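Long-range contacts in branched-chain-amino-acid aminotransferase (Deinococcus radiodurans, PDB 3UYY), which probably catalyses the reversible transfer of the amino group between leucine, isoleucine or valine and 2-oxoglutarate, with pyridoxal 5'-phosphate as cofactor: residues A98-M103 / I262-T267; Q74-L79 / A200-G205; G240-F245 / A299-T304. All blocks are in the same frame, centred on the assembly; numbering follows the deposited sequence.

Interaction 1: A98-M103 / I262-T267; sequences AARMRM and ILPSIT. With PLP (pyridoxal-5'-phosphate), chain D.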
loop_
_atom_site.group_PDB
_atom_site.type_symbol
_atom_site.label_atom_id
_atom_site.label_comp_id
_atom_site.label_asym_id
_atom_site.label_seq_id
_atom_site.Cartn_x
_atom_site.Cartn_y
_atom_site.Cartn_z
ATOM N N ALA B 98 12.981 16.252 -1.358
ATOM C CA ALA B 98 14.050 15.259 -1.384
ATOM C C ALA B 98 14.247 14.702 0.023
ATOM O O ALA B 98 14.513 13.514 0.188
ATOM C CB ALA B 98 15.336 15.873 -1.891
ATOM N N ALA B 99 14.104 15.559 1.031
ATOM C CA ALA B 99 14.249 15.121 2.418
ATOM C C ALA B 99 13.116 14.165 2.791
ATOM O O ALA B 99 13.351 13.121 3.401
ATOM C CB ALA B 99 14.242 16.329 3.369
ATOM N N ARG B 100 11.884 14.517 2.433
ATOM C CA ARG B 100 10.764 13.643 2.760
ATOM C C ARG B 100 10.844 12.311 1.983
ATOM O O ARG B 100 10.583 11.244 2.544
ATOM C CB ARG B 100 9.426 14.345 2.486
ATOM C CG ARG B 100 8.209 13.595 3.039
ATOM C CD ARG B 100 6.921 14.403 2.903
ATOM N NE ARG B 100 6.569 14.697 1.514
ATOM C CZ ARG B 100 5.644 15.587 1.156
ATOM N NH1 ARG B 100 4.977 16.268 2.082
ATOM N NH2 ARG B 100 5.401 15.822 -0.127
ATOM N N MET B 101 11.229 12.361 0.710
ATOM C CA MET B 101 11.327 11.130 -0.075
ATOM C C MET B 101 12.326 10.175 0.552
ATOM O O MET B 101 12.139 8.957 0.559
ATOM C CB MET B 101 11.758 11.414 -1.504
ATOM C CG MET B 101 11.809 10.145 -2.330
ATOM S SD MET B 101 11.339 10.415 -4.040
ATOM C CE MET B 101 12.932 10.741 -4.745
ATOM N N ARG B 102 13.392 10.754 1.073
ATOM C CA ARG B 102 14.446 10.014 1.729
ATOM C C ARG B 102 13.824 9.289 2.931
ATOM O O ARG B 102 14.124 8.139 3.209
ATOM C CB ARG B 102 15.511 11.015 2.167
ATOM C CG ARG B 102 16.846 10.464 2.589
ATOM C CD ARG B 102 17.829 11.635 2.690
ATOM N NE ARG B 102 17.847 12.355 1.422
ATOM C CZ ARG B 102 17.914 13.672 1.300
ATOM N NH1 ARG B 102 17.972 14.442 2.372
ATOM N NH2 ARG B 102 17.904 14.216 0.098
ATOM N N MET B 103 12.936 9.962 3.642
ATOM C CA MET B 103 12.305 9.336 4.790
ATOM C C MET B 103 11.374 8.208 4.313
ATOM O O MET B 103 11.311 7.137 4.919
ATOM C CB MET B 103 11.550 10.407 5.582
ATOM C CG MET B 103 11.011 9.956 6.914
ATOM S SD MET B 103 9.309 9.414 6.765
ATOM C CE MET B 103 8.439 10.979 6.992
ATOM N N ILE B 262 0.157 11.171 10.191
ATOM C CA ILE B 262 -0.234 12.065 9.106
ATOM C C ILE B 262 1.008 12.396 8.300
ATOM O O ILE B 262 2.127 12.330 8.807
ATOM C CB ILE B 262 -0.879 13.376 9.610
ATOM C CG1 ILE B 262 0.131 14.174 10.434
ATOM C CG2 ILE B 262 -2.146 13.047 10.397
ATOM C CD1 ILE B 262 -0.331 15.572 10.780
ATOM N N LEU B 263 0.802 12.736 7.033
ATOM C CA LEU B 263 1.911 13.062 6.142
ATOM C C LEU B 263 2.470 14.430 6.512
ATOM O O LEU B 263 1.709 15.371 6.743
ATOM C CB LEU B 263 1.412 13.072 4.690
ATOM C CG LEU B 263 2.401 13.056 3.515
ATOM C CD1 LEU B 263 3.202 14.337 3.494
ATOM C CD2 LEU B 263 3.329 11.845 3.624
ATOM N N PRO B 264 3.805 14.552 6.616
ATOM C CA PRO B 264 4.358 15.870 6.959
ATOM C C PRO B 264 4.360 16.781 5.723
ATOM O O PRO B 264 5.332 16.871 4.972
ATOM C CB PRO B 264 5.754 15.538 7.499
ATOM C CG PRO B 264 6.108 14.256 6.792
ATOM C CD PRO B 264 4.810 13.484 6.795
ATOM N N SER B 265 3.220 17.433 5.527
ATOM C CA SER B 265 2.957 18.350 4.421
ATOM C C SER B 265 3.932 19.523 4.353
ATOM O O SER B 265 4.106 20.259 5.329
ATOM C CB SER B 265 1.521 18.880 4.550
ATOM O OG SER B 265 1.228 19.888 3.599
ATOM N N ILE B 266 4.558 19.692 3.190
ATOM C CA ILE B 266 5.512 20.778 2.971
ATOM C C ILE B 266 4.770 22.115 2.960
ATOM O O ILE B 266 5.299 23.144 3.386
ATOM C CB ILE B 266 6.236 20.624 1.609
ATOM C CG1 ILE B 266 7.000 19.285 1.551
ATOM C CG2 ILE B 266 7.130 21.840 1.365
ATOM C CD1 ILE B 266 8.108 19.138 2.568
ATOM N N THR B 267 3.542 22.085 2.450
ATOM C CA THR B 267 2.704 23.274 2.366
ATOM C C THR B 267 2.242 23.640 3.777
ATOM O O THR B 267 2.082 24.817 4.097
ATOM C CB THR B 267 1.460 23.020 1.451
ATOM O OG1 THR B 267 1.896 22.567 0.155
ATOM C CG2 THR B 267 0.620 24.293 1.304
HETATM N N1 PLP D . -1.343 14.563 2.861
HETATM C C2 PLP D . -1.581 13.655 1.853
HETATM C C2A PLP D . -2.208 12.310 2.229
HETATM C C3 PLP D . -1.233 14.013 0.516
HETATM O O3 PLP D . -1.463 13.135 -0.481
HETATM C C4 PLP D . -0.642 15.307 0.231
HETATM C C4A PLP D . -0.278 15.643 -1.279
HETATM C C5 PLP D . -0.417 16.224 1.369
HETATM C C6 PLP D . -0.779 15.818 2.655
HETATM C C5A PLP D . 0.184 17.597 1.291
HETATM O O4P PLP D . 1.573 17.619 1.312
HETATM P P PLP D . 2.368 18.743 0.539
HETATM O O1P PLP D . 2.071 18.683 -0.882
HETATM O O2P PLP D . 3.845 18.333 0.829
HETATM O O3P PLP D . 2.139 20.040 1.234
#

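Interaction 2: Q74-L79 / A200-G205; sequences QCFEGL and AAKVGG. With PLP (pyridoxal-5'-phosphate), chain D.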
loop_
_atom_site.group_PDB
_atom_site.type_symbol
_atom_site.label_atom_id
_atom_site.label_comp_id
_atom_site.label_asym_id
_atom_site.label_seq_id
_atom_site.Cartn_x
_atom_site.Cartn_y
_atom_site.Cartn_z
ATOM N N GLN B 74 6.940 1.224 -3.056
ATOM C CA GLN B 74 6.926 2.405 -3.904
ATOM C C GLN B 74 6.644 3.659 -3.066
ATOM O O GLN B 74 5.908 3.615 -2.084
ATOM C CB GLN B 74 5.806 2.250 -4.942
ATOM C CG GLN B 74 4.406 2.388 -4.308
ATOM C CD GLN B 74 3.257 1.907 -5.189
ATOM O OE1 GLN B 74 2.123 2.399 -5.075
ATOM N NE2 GLN B 74 3.533 0.929 -6.056
ATOM N N CYS B 75 7.207 4.779 -3.470
ATOM C CA CYS B 75 6.959 6.034 -2.783
ATOM C C CYS B 75 7.072 7.104 -3.864
ATOM O O CYS B 75 7.654 6.862 -4.927
ATOM C CB CYS B 75 8.001 6.271 -1.679
ATOM S SG CYS B 75 9.696 6.506 -2.254
ATOM N N PHE B 76 6.519 8.278 -3.611
ATOM C CA PHE B 76 6.607 9.325 -4.606
ATOM C C PHE B 76 6.558 10.734 -4.000
ATOM O O PHE B 76 6.358 10.913 -2.797
ATOM C CB PHE B 76 5.483 9.141 -5.622
ATOM C CG PHE B 76 4.122 9.476 -5.089
ATOM C CD1 PHE B 76 3.667 10.798 -5.083
ATOM C CD2 PHE B 76 3.281 8.471 -4.614
ATOM C CE1 PHE B 76 2.395 11.111 -4.619
ATOM C CE2 PHE B 76 2.009 8.770 -4.145
ATOM C CZ PHE B 76 1.559 10.096 -4.148
ATOM N N GLU B 77 6.753 11.732 -4.844
ATOM C CA GLU B 77 6.713 13.106 -4.389
ATOM C C GLU B 77 5.925 13.949 -5.378
ATOM O O GLU B 77 5.606 13.505 -6.489
ATOM C CB GLU B 77 8.136 13.667 -4.247
ATOM C CG GLU B 77 8.833 13.324 -2.934
ATOM C CD GLU B 77 8.120 13.920 -1.729
ATOM O OE1 GLU B 77 7.625 15.071 -1.825
ATOM O OE2 GLU B 77 8.061 13.244 -0.682
ATOM N N GLY B 78 5.607 15.166 -4.956
ATOM C CA GLY B 78 4.872 16.084 -5.802
ATOM C C GLY B 78 5.301 17.492 -5.449
ATOM O O GLY B 78 5.357 17.845 -4.262
ATOM N N LEU B 79 5.663 18.276 -6.463
ATOM C CA LEU B 79 6.064 19.668 -6.264
ATOM C C LEU B 79 5.928 20.362 -7.614
ATOM O O LEU B 79 5.891 19.696 -8.663
ATOM C CB LEU B 79 7.490 19.777 -5.737
ATOM C CG LEU B 79 8.612 19.292 -6.638
ATOM C CD1 LEU B 79 9.935 19.737 -6.065
ATOM C CD2 LEU B 79 8.558 17.779 -6.753
ATOM N N ALA B 200 3.295 8.368 7.952
ATOM C CA ALA B 200 4.326 9.395 7.814
ATOM C C ALA B 200 5.038 9.387 6.449
ATOM O O ALA B 200 5.706 10.361 6.087
ATOM C CB ALA B 200 5.352 9.243 8.936
ATOM N N ALA B 201 4.900 8.307 5.689
ATOM C CA ALA B 201 5.566 8.233 4.388
ATOM C C ALA B 201 4.632 8.342 3.181
ATOM O O ALA B 201 3.520 7.794 3.173
ATOM C CB ALA B 201 6.376 6.937 4.300
ATOM N N LYS B 202 5.093 9.040 2.150
ATOM C CA LYS B 202 4.300 9.187 0.944
ATOM C C LYS B 202 4.479 7.901 0.124
ATOM O O LYS B 202 5.307 7.831 -0.792
ATOM C CB LYS B 202 4.763 10.420 0.165
ATOM C CG LYS B 202 3.688 11.059 -0.715
ATOM C CD LYS B 202 4.050 12.492 -1.073
ATOM C CE LYS B 202 3.094 13.070 -2.101
ATOM N NZ LYS B 202 1.698 13.127 -1.600
ATOM N N VAL B 203 3.708 6.876 0.492
ATOM C CA VAL B 203 3.750 5.574 -0.179
ATOM C C VAL B 203 2.360 5.174 -0.665
ATOM O O VAL B 203 1.354 5.536 -0.051
ATOM C CB VAL B 203 4.292 4.463 0.757
ATOM C CG1 VAL B 203 5.754 4.725 1.080
ATOM C CG2 VAL B 203 3.467 4.415 2.047
ATOM N N GLY B 204 2.333 4.421 -1.765
ATOM C CA GLY B 204 1.096 3.974 -2.389
ATOM C C GLY B 204 0.022 3.366 -1.510
ATOM O O GLY B 204 -1.158 3.714 -1.634
ATOM N N GLY B 205 0.419 2.457 -0.626
ATOM C CA GLY B 205 -0.539 1.821 0.256
ATOM C C GLY B 205 -1.545 2.750 0.919
ATOM O O GLY B 205 -2.737 2.429 0.951
HETATM N N1 PLP D . -1.343 14.563 2.861
HETATM C C2 PLP D . -1.581 13.655 1.853
HETATM C C2A PLP D . -2.208 12.310 2.229
HETATM C C3 PLP D . -1.233 14.013 0.516
HETATM O O3 PLP D . -1.463 13.135 -0.481
HETATM C C4 PLP D . -0.642 15.307 0.231
HETATM C C4A PLP D . -0.278 15.643 -1.279
HETATM C C5 PLP D . -0.417 16.224 1.369
HETATM C C6 PLP D . -0.779 15.818 2.655
HETATM C C5A PLP D . 0.184 17.597 1.291
HETATM O O4P PLP D . 1.573 17.619 1.312
HETATM P P PLP D . 2.368 18.743 0.539
HETATM O O1P PLP D . 2.071 18.683 -0.882
HETATM O O2P PLP D . 3.845 18.333 0.829
HETATM O O3P PLP D . 2.139 20.040 1.234
#

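Interaction 3: G240-F245 / A299-T304; sequences GAANFF and AGACGT. With PLP (pyridoxal-5'-phosphate), chain D.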
loop_
_atom_site.group_PDB
_atom_site.type_symbol
_atom_site.label_atom_id
_atom_site.label_comp_id
_atom_site.label_asym_id
_atom_site.label_seq_id
_atom_site.Cartn_x
_atom_site.Cartn_y
_atom_site.Cartn_z
ATOM N N GLY B 240 -6.615 13.219 3.208
ATOM C CA GLY B 240 -6.382 12.212 2.187
ATOM C C GLY B 240 -5.502 12.703 1.046
ATOM O O GLY B 240 -4.796 11.914 0.410
ATOM N N ALA B 241 -5.542 14.004 0.780
ATOM C CA ALA B 241 -4.725 14.580 -0.274
ATOM C C ALA B 241 -4.207 15.925 0.205
ATOM O O ALA B 241 -3.644 16.702 -0.579
ATOM C CB ALA B 241 -5.545 14.758 -1.547
ATOM N N ALA B 242 -4.387 16.193 1.497
ATOM C CA ALA B 242 -3.950 17.469 2.062
ATOM C C ALA B 242 -3.961 17.443 3.584
ATOM O O ALA B 242 -4.573 16.563 4.185
ATOM C CB ALA B 242 -4.868 18.593 1.549
ATOM N N ASN B 243 -3.275 18.397 4.207
ATOM C CA ASN B 243 -3.259 18.478 5.671
ATOM C C ASN B 243 -4.427 19.375 6.079
ATOM O O ASN B 243 -4.982 20.096 5.245
ATOM C CB ASN B 243 -1.950 19.100 6.202
ATOM C CG ASN B 243 -0.920 18.059 6.617
ATOM O OD1 ASN B 243 0.096 18.391 7.237
ATOM N ND2 ASN B 243 -1.171 16.798 6.275
ATOM N N PHE B 244 -4.781 19.331 7.358
ATOM C CA PHE B 244 -5.878 20.130 7.899
ATOM C C PHE B 244 -5.361 21.185 8.868
ATOM O O PHE B 244 -4.469 20.922 9.672
ATOM C CB PHE B 244 -6.874 19.225 8.638
ATOM C CG PHE B 244 -7.960 19.973 9.382
ATOM C CD1 PHE B 244 -9.223 20.163 8.806
ATOM C CD2 PHE B 244 -7.730 20.469 10.674
ATOM C CE1 PHE B 244 -10.239 20.828 9.502
ATOM C CE2 PHE B 244 -8.736 21.135 11.375
ATOM C CZ PHE B 244 -9.998 21.315 10.787
ATOM N N PHE B 245 -5.931 22.378 8.789
ATOM C CA PHE B 245 -5.555 23.453 9.692
ATOM C C PHE B 245 -6.827 24.237 10.030
ATOM O O PHE B 245 -7.828 24.176 9.304
ATOM C CB PHE B 245 -4.498 24.365 9.046
ATOM C CG PHE B 245 -5.041 25.297 7.995
ATOM C CD1 PHE B 245 -5.447 26.585 8.330
ATOM C CD2 PHE B 245 -5.133 24.896 6.664
ATOM C CE1 PHE B 245 -5.933 27.460 7.358
ATOM C CE2 PHE B 245 -5.619 25.769 5.682
ATOM C CZ PHE B 245 -6.017 27.052 6.036
ATOM N N ALA B 299 -11.583 26.982 8.741
ATOM C CA ALA B 299 -10.724 25.814 8.553
ATOM C C ALA B 299 -10.390 25.560 7.086
ATOM O O ALA B 299 -11.092 26.023 6.180
ATOM C CB ALA B 299 -11.372 24.584 9.156
ATOM N N GLY B 300 -9.311 24.817 6.858
ATOM C CA GLY B 300 -8.904 24.527 5.498
ATOM C C GLY B 300 -8.019 23.302 5.365
ATOM O O GLY B 300 -7.533 22.734 6.361
ATOM N N ALA B 301 -7.825 22.896 4.111
ATOM C CA ALA B 301 -7.013 21.744 3.769
ATOM C C ALA B 301 -5.869 22.309 2.957
ATOM O O ALA B 301 -6.087 23.176 2.111
ATOM C CB ALA B 301 -7.820 20.774 2.937
ATOM N N CYS B 302 -4.657 21.835 3.204
ATOM C CA CYS B 302 -3.518 22.370 2.474
ATOM C C CYS B 302 -2.629 21.294 1.840
ATOM O O CYS B 302 -2.525 20.179 2.346
ATOM C CB CYS B 302 -2.693 23.273 3.409
ATOM S SG CYS B 302 -1.792 22.408 4.721
ATOM N N GLY B 303 -1.993 21.643 0.726
ATOM C CA GLY B 303 -1.115 20.709 0.035
ATOM C C GLY B 303 -0.622 21.274 -1.285
ATOM O O GLY B 303 -1.134 22.285 -1.746
ATOM N N THR B 304 0.370 20.636 -1.900
ATOM C CA THR B 304 0.899 21.107 -3.179
ATOM C C THR B 304 -0.211 21.225 -4.226
ATOM O O THR B 304 -0.335 22.239 -4.906
ATOM C CB THR B 304 2.006 20.158 -3.714
ATOM O OG1 THR B 304 3.127 20.184 -2.827
ATOM C CG2 THR B 304 2.479 20.604 -5.094
HETATM N N1 PLP D . -1.343 14.563 2.861
HETATM C C2 PLP D . -1.581 13.655 1.853
HETATM C C2A PLP D . -2.208 12.310 2.229
HETATM C C3 PLP D . -1.233 14.013 0.516
HETATM O O3 PLP D . -1.463 13.135 -0.481
HETATM C C4 PLP D . -0.642 15.307 0.231
HETATM C C4A PLP D . -0.278 15.643 -1.279
HETATM C C5 PLP D . -0.417 16.224 1.369
HETATM C C6 PLP D . -0.779 15.818 2.655
HETATM C C5A PLP D . 0.184 17.597 1.291
HETATM O O4P PLP D . 1.573 17.619 1.312
HETATM P P PLP D . 2.368 18.743 0.539
HETATM O O1P PLP D . 2.071 18.683 -0.882
HETATM O O2P PLP D . 3.845 18.333 0.829
HETATM O O3P PLP D . 2.139 20.040 1.234
#

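Interaction 1: A98-M103 / I262-T267
Arg100 reaches out from helix 94-107 and sets its guanidinium between Pro264 and the phosphate of the cofactor. Its NH1 gives two hydrogen bonds. One runs from Arg100 NH1 to Pro264 O at 3.0 Å. That oxygen lies near the guanidinium plane, but the nitrogen stands well above the carbonyl plane, 47° out of it. The other runs from Arg100 NH1 to PLP O2P at 2.7 Å. Arg100 NH2 adds a weak bond to the same oxygen and is also salt-bridged to Glu77. The arginine chain runs out straight from the helix, CG opposite the backbone N (chi1 -169°), and bends at chi3, which turns the guanidinium to the loop. Ile266 CG1 lies over one face of the guanidinium, 3.7 Å from Arg100 NH1. This is the tight part of the contact, and it is buried.

The phosphate also meets the start of helix 266-276. Ile266 N donates to PLP O2P at 2.8 Å, and Thr267 N donates to PLP O3P, also at 2.8 Å. The hydroxyls of Ser265 and Thr267 bind PLP O3P as well. Ser265 is the N-cap of this helix, its OG also paired with Lys268 N. The arginine and the helix start would probably help to balance the phosphate charge. Together they line the phosphate-binding pocket.

The other side is looser and partly exposed. Met103 CE touches Pro264 CG at 4.0 Å, and the methionine is poorly ordered. An inverse gamma turn at Pro264 bends the loop just before the helix.

On the helix side, Ala98 and Met101 pack on Phe118 of helix 115-129; on the loop side, Ser265 and Thr267 rest on Cys302 of strand 296-302.

Interaction 2: Q74-L79 / A200-G205
Cys75 and Val203 bring the two backbones together, their CA atoms 4.2 Å apart, and one hydrogen bond joins the two segments beside them, from Phe76 N to Lys202 O at 3.1 Å. Lys202 carries most of the side-chain contact. It passes obliquely over one face of the Phe76 ring. Lys202 CG makes a CH-pi contact 4.2 Å from the Phe76 ring centroid, only 14° off the ring normal. Farther along, Lys202 CE comes to 3.3 Å from Phe76 CE1. The lysine chain is extended up to its last torsion, where a bend (chi4 62°) turns NZ to the cofactor. Lys202 NZ ends 3.2 Å from PLP C4A and is also hydrogen-bonded to Tyr207 OH.

The backbone makes an inverse gamma turn at Lys202, shortly before helix 204-219. In this class-IV aminotransferase it is the lysine expected to form the Schiff base with pyridoxal phosphate. The turn meets strand 74-83 of the large antiparallel sheet. Phe76 also makes a cation-pi contact with Arg145, a glutamate-binding residue.

Glu77 OE2 lies 4.1 Å from Lys202 CD, but the carboxylate is engaged by a salt bridge to Arg100. Gln74 OE1 sits 3.3 Å from Gly204 CA, where a side chain on Gly204 would collide with it. The amide of Gln74 is gripped at both ends by the second subunit: OE1 accepts from Gly72 N and NE2 donates to Ala68 O of that subunit.

Interaction 3: G240-F245 / A299-T304
The ring of Phe245 lies flat over Gly300, whose N stands 3.9 Å above the ring plane and over its centre. Ala301 N and Cys302 CB approach this ring obliquely. The Phe245 ring also meets that of Phe254, their planes at about 15°. Phe244 points to the other side of the sheet, where Ala299 CB comes obliquely to its ring, 3.9 Å from Phe244 CZ. Phe245 holds its CG between the backbone N and the carbonyl carbon (chi1 75°), which folds the ring across onto the neighbouring strand. Gly300 suits this cover, since a CB there would clash with Phe245 CE2. Cutting Phe245 back to an alanine would probably open a gap over Gly300 and leave its backbone without the aromatic cover.

The backbones form an antiparallel pair in the mixed sheet. Asn243 N donates to Cys302 O at 2.7 Å, and Cys302 N returns a bond to Asn243 O. Phe245 N donates to Gly300 O at 2.9 Å, and Gly300 N donates back to Phe245 O. Between them, Phe244 and Ala301 are a non-hydrogen-bonded pair. On the Phe245 side of the sheet, Cys302 SG packs 3.6 Å from Asn243 CB. The Asn243 amide is held by Lys268 NZ at OD1 and Leu263 O at ND2.

The 240-245 end runs along the pyridine ring, with Ala242 CA 3.6 Å from PLP C6. The ladder fixes both strand ends beside the cofactor. From Cys302 the chain runs on through Gly303 to Thr304, whose N donates to PLP O1P at 2.8 Å. Thr304 OG1 binds the same oxygen, and these two neutral groups would probably help to stabilise the phosphate charge.

All three contacts touch the pyridoxal phosphate. Interactions 1 and 2 have centres 8 Å apart and share a salt bridge, Arg100 NH2 to Glu77 OE1 at 2.9 Å, so the phosphate-binding arginine is tied to the segment that packs against the lysine. Interaction 3 lies farther off, its centre about 14 Å from that of interaction 1 and 16 Å from that of interaction 2. A probable hydrogen bond from Asn243 ND2 to Leu263 O, 3.2 Å, links it to interaction 1. The phosphate is held by interactions 1 and 3 together, while interaction 2 brings the lysine amine to the C4A end of the ring.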